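Local coordinates for protein phosphoserine aminotransferase (Bacillus alcalophilus, PDB 1W23) that catalyses the reversible, pyridoxal-phosphate-dependent transamination that makes phosphoserine from 3-phosphohydroxypyruvate in serine biosynthesis, at residues 56-59 against 64-67; 182-185 against 189-192. One frame throughout, in Å; residues are numbered along the deposited sequence. Where two conformers were deposited one is given.

Contact 1: residues 56-59 against 64-67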
loop_
_atom_site.group_PDB
_atom_site.type_symbol
_atom_site.label_atom_id
_atom_site.label_comp_id
_atom_site.label_asym_id
_atom_site.label_seq_id
_atom_site.Cartn_x
_atom_site.Cartn_y
_atom_site.Cartn_z
ATOM N N LEU A 56 4.207 -9.328 -17.950
ATOM C CA LEU A 56 4.619 -8.155 -18.715
ATOM C C LEU A 56 5.970 -7.682 -18.220
ATOM O O LEU A 56 6.857 -7.354 -19.018
ATOM C CB LEU A 56 3.571 -7.055 -18.599
ATOM C CG LEU A 56 2.306 -7.253 -19.410
ATOM C CD1 LEU A 56 1.172 -6.325 -18.990
ATOM C CD2 LEU A 56 2.632 -7.034 -20.885
ATOM N N LEU A 57 6.179 -7.601 -16.889
ATOM C CA LEU A 57 7.494 -7.201 -16.409
ATOM C C LEU A 57 8.613 -8.148 -16.870
ATOM O O LEU A 57 9.690 -7.740 -17.280
ATOM C CB LEU A 57 7.501 -7.167 -14.861
ATOM C CG LEU A 57 7.046 -5.869 -14.242
ATOM C CD1 LEU A 57 6.581 -6.004 -12.794
ATOM C CD2 LEU A 57 8.180 -4.845 -14.309
ATOM N N ARG A 58 8.272 -9.445 -16.821
ATOM C CA ARG A 58 9.223 -10.471 -17.217
ATOM C C ARG A 58 9.636 -10.341 -18.653
ATOM O O ARG A 58 10.804 -10.424 -18.997
ATOM C CB ARG A 58 8.590 -11.816 -16.958
ATOM C CG ARG A 58 9.452 -12.981 -17.254
ATOM C CD ARG A 58 8.909 -14.303 -16.668
ATOM N NE ARG A 58 8.696 -14.265 -15.194
ATOM C CZ ARG A 58 9.715 -14.458 -14.342
ATOM N NH1 ARG A 58 10.978 -14.729 -14.635
ATOM N NH2 ARG A 58 9.478 -14.417 -13.015
ATOM N N GLU A 59 8.641 -10.128 -19.529
ATOM C CA GLU A 59 8.911 -9.948 -20.963
ATOM C C GLU A 59 9.694 -8.654 -21.184
ATOM O O GLU A 59 10.665 -8.626 -21.966
ATOM C CB GLU A 59 7.575 -9.909 -21.759
ATOM C CG GLU A 59 7.667 -9.632 -23.217
ATOM C CD GLU A 59 6.324 -9.527 -23.941
ATOM O OE1 GLU A 59 5.249 -9.601 -23.289
ATOM O OE2 GLU A 59 6.457 -9.271 -25.144
ATOM N N PRO A 64 15.103 -13.444 -16.059
ATOM C CA PRO A 64 15.287 -14.903 -16.182
ATOM C C PRO A 64 14.355 -15.699 -15.271
ATOM O O PRO A 64 13.821 -15.242 -14.275
ATOM C CB PRO A 64 16.738 -15.107 -15.763
ATOM C CG PRO A 64 17.406 -13.775 -15.923
ATOM C CD PRO A 64 16.338 -12.788 -15.583
ATOM N N ASN A 65 14.191 -16.977 -15.634
ATOM C CA ASN A 65 13.236 -17.886 -14.996
ATOM C C ASN A 65 13.565 -18.258 -13.567
ATOM O O ASN A 65 12.687 -18.734 -12.841
ATOM C CB ASN A 65 13.134 -19.203 -15.828
ATOM C CG ASN A 65 12.063 -19.052 -16.865
ATOM O OD1 ASN A 65 11.402 -17.997 -16.880
ATOM N ND2 ASN A 65 11.944 -20.094 -17.679
ATOM N N ASP A 66 14.826 -17.988 -13.141
ATOM C CA ASP A 66 15.228 -18.255 -11.755
ATOM C C ASP A 66 15.061 -17.028 -10.865
ATOM O O ASP A 66 15.480 -17.045 -9.720
ATOM C CB ASP A 66 16.643 -18.835 -11.719
ATOM C CG ASP A 66 17.725 -17.971 -12.279
ATOM O OD1 ASP A 66 17.540 -17.164 -13.192
ATOM O OD2 ASP A 66 18.882 -18.070 -11.852
ATOM N N TYR A 67 14.372 -15.994 -11.363
ATOM C CA TYR A 67 13.962 -14.817 -10.560
ATOM C C TYR A 67 12.452 -14.814 -10.435
ATOM O O TYR A 67 11.745 -15.269 -11.356
ATOM C CB TYR A 67 14.387 -13.493 -11.218
ATOM C CG TYR A 67 15.855 -13.238 -11.235
ATOM C CD1 TYR A 67 16.738 -13.972 -12.027
ATOM C CD2 TYR A 67 16.411 -12.228 -10.462
ATOM C CE1 TYR A 67 18.097 -13.704 -12.028
ATOM C CE2 TYR A 67 17.755 -11.960 -10.468
ATOM C CZ TYR A 67 18.601 -12.702 -11.255
ATOM O OH TYR A 67 19.962 -12.488 -11.277
#
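Arg-58, near the C-terminal end of helix 44-61, lies opposite a type I beta turn running from Pro-64 to Tyr-67; the CA atoms of Arg-58 and Pro-64 are 7.6 Å apart, and side-chain reach closes the distance. The turn is held by its own bond, Tyr-67 N to Pro-64 O (3.1 Å). The arginine leaves the helix with CG trans to the backbone N (chi1 -177°) and bends at chi3 (-57°), which brings the guanidinium edge-on to two carbonyls. NH2 donates a nearly straight bond to Tyr-67 O (2.9 Å, 165°), with the oxygen close to the guanidinium plane. NH1 adds weak bonds to Tyr-67 O (3.4 Å), to Pro-64 O (2.9 Å, strongly bent) and to Ile-63 O. Pro-64 O thus takes the turn's own N-H and a weak arginine bond, and Tyr-67 O one good and one weak bond. A leucine in place of Arg-58 has no N-H to offer these carbonyls, and the turn would probably be freer to shift against the helix. Around this helix-to-strand connection, Leu-57 packs on Leu-251 of helix 241-256, Arg-58 rests on Ile-69 of strand 67-72, and Tyr-67 touches Ile-207 of strand 204-209.

Contact 2: residues 182-185 against 189-192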
loop_
_atom_site.group_PDB
_atom_site.type_symbol
_atom_site.label_atom_id
_atom_site.label_comp_id
_atom_site.label_asym_id
_atom_site.label_seq_id
_atom_site.Cartn_x
_atom_site.Cartn_y
_atom_site.Cartn_z
ATOM N N LEU A 182 17.787 -3.678 -19.326
ATOM C CA LEU A 182 18.549 -4.056 -18.151
ATOM C C LEU A 182 18.981 -5.504 -18.254
ATOM O O LEU A 182 18.133 -6.314 -18.568
ATOM C CB LEU A 182 17.606 -3.820 -16.972
ATOM C CG LEU A 182 18.094 -4.039 -15.568
ATOM C CD1 LEU A 182 19.267 -3.176 -15.207
ATOM C CD2 LEU A 182 16.963 -3.757 -14.552
ATOM N N LYS A 183 20.183 -5.819 -17.852
ATOM C CA LYS A 183 20.699 -7.182 -17.678
ATOM C C LYS A 183 20.428 -7.597 -16.229
ATOM O O LYS A 183 21.263 -7.339 -15.344
ATOM C CB LYS A 183 22.196 -7.250 -17.949
ATOM C CG LYS A 183 22.917 -8.578 -17.772
ATOM C CD LYS A 183 24.352 -8.613 -18.364
ATOM C CE LYS A 183 25.406 -9.421 -17.634
ATOM N NZ LYS A 183 26.780 -8.847 -17.713
ATOM N N VAL A 184 19.241 -8.176 -16.006
ATOM C CA VAL A 184 18.785 -8.504 -14.649
ATOM C C VAL A 184 19.751 -9.467 -13.965
ATOM O O VAL A 184 19.910 -9.393 -12.747
ATOM C CB VAL A 184 17.341 -8.988 -14.730
ATOM C CG1 VAL A 184 16.878 -9.615 -13.441
ATOM C CG2 VAL A 184 16.410 -7.857 -15.141
ATOM N N ASN A 185 20.383 -10.373 -14.761
ATOM C CA ASN A 185 21.255 -11.342 -14.112
ATOM C C ASN A 185 22.501 -10.741 -13.493
ATOM O O ASN A 185 23.239 -11.478 -12.818
ATOM C CB ASN A 185 21.518 -12.477 -15.074
ATOM C CG ASN A 185 22.424 -12.157 -16.179
ATOM O OD1 ASN A 185 23.071 -11.125 -16.240
ATOM N ND2 ASN A 185 22.408 -13.175 -17.036
ATOM N N MET A 189 19.009 -8.755 -6.412
ATOM C CA MET A 189 17.694 -8.172 -6.119
ATOM C C MET A 189 17.645 -6.770 -6.671
ATOM O O MET A 189 18.640 -5.999 -6.550
ATOM C CB MET A 189 17.451 -8.215 -4.614
ATOM C CG MET A 189 16.089 -7.678 -4.229
ATOM S SD MET A 189 15.729 -7.849 -2.477
ATOM C CE MET A 189 15.486 -6.086 -2.159
ATOM N N ILE A 190 16.517 -6.390 -7.215
ATOM C CA ILE A 190 16.178 -5.031 -7.654
ATOM C C ILE A 190 14.868 -4.645 -7.002
ATOM O O ILE A 190 13.948 -5.476 -6.950
ATOM C CB ILE A 190 16.002 -5.015 -9.185
ATOM C CG1 ILE A 190 17.314 -5.303 -9.903
ATOM C CG2 ILE A 190 15.318 -3.765 -9.629
ATOM C CD1 ILE A 190 17.137 -5.668 -11.331
ATOM N N TYR A 191 14.750 -3.427 -6.481
ATOM C CA TYR A 191 13.468 -2.985 -5.967
ATOM C C TYR A 191 13.180 -1.570 -6.436
ATOM O O TYR A 191 14.075 -0.755 -6.739
ATOM C CB TYR A 191 13.392 -3.070 -4.452
ATOM C CG TYR A 191 14.370 -2.267 -3.677
ATOM C CD1 TYR A 191 14.056 -1.040 -3.124
ATOM C CD2 TYR A 191 15.677 -2.731 -3.411
ATOM C CE1 TYR A 191 14.943 -0.276 -2.383
ATOM C CE2 TYR A 191 16.566 -1.992 -2.656
ATOM C CZ TYR A 191 16.206 -0.758 -2.150
ATOM O OH TYR A 191 17.061 -0.012 -1.355
ATOM N N ALA A 192 11.873 -1.239 -6.464
ATOM C CA ALA A 192 11.444 0.065 -6.928
ATOM C C ALA A 192 10.019 0.325 -6.446
ATOM O O ALA A 192 9.118 -0.461 -6.739
ATOM C CB ALA A 192 11.365 0.109 -8.470
#
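The backbone of Ile-190 is hydrogen-bonded to Ile-207 of strand 204-209, while its side chain meets Leu-182 and Val-184 through methyl groups; no hydrogen bond joins 182-185 to 189-192. The CA atoms of Val-184 and Ile-190 are 8.2 Å apart, a gap bridged by those methyls. Ile-190 carries its side chain toward the loop, with CG1 beside the backbone N (chi1 -66°), hence trans to the carbonyl carbon, and CD1 extended beyond it (chi2 164°). This CD1 meets Leu-182 CD2 at 3.7 Å, the two side chains reaching tip to tip. Leu-182 was modelled in two conformers, and the distance is measured for one of them. Val-184 comes in more loosely, its CG2 lying 4.5 Å from Ile-190 CD1. Met-173 lies against both Leu-182 and Ile-190, and Phe-161 adds an aromatic neighbour to the leucine. Alternation along the strand turns Met-189 and Tyr-191 to the other face of the sheet, where both touch Gln-79 of helix 75-87 and Tyr-191 OH bonds to His-146 NE2. The loop entering strand 189-193 is therefore folded back over one face of the central mixed sheet of this fold-type I aminotransferase. With methyl-to-methyl contacts alone joining the two segments, their association rests on dispersion and the exclusion of water, which fix proximity more than direction.

How the contacts relate
Contacts 1 and 2 follow one another along the chain, yet their centres are 10 Å apart and they touch directly. Pro-64 CD of contact 1 packs on Val-184 CG1 of contact 2 at 3.9 Å, and Tyr-67 OH lies 3.3 Å from Asn-185 CA while hydrogen-bonding to Phe-187 O, inside the loop that joins 182-185 to 189-192. Strand 204-209 lies between strand 67-72, at the sheet edge, which contact 1 enters, and strand 189-193, which carries one side of contact 2. Contact 1 lies away from the cofactor site. Contact 2 is nearer: the Ile-190 side chain is about 8 Å from that of Asp-172, which binds the pyridoxal phosphate, and about 11 Å from the cofactor itself.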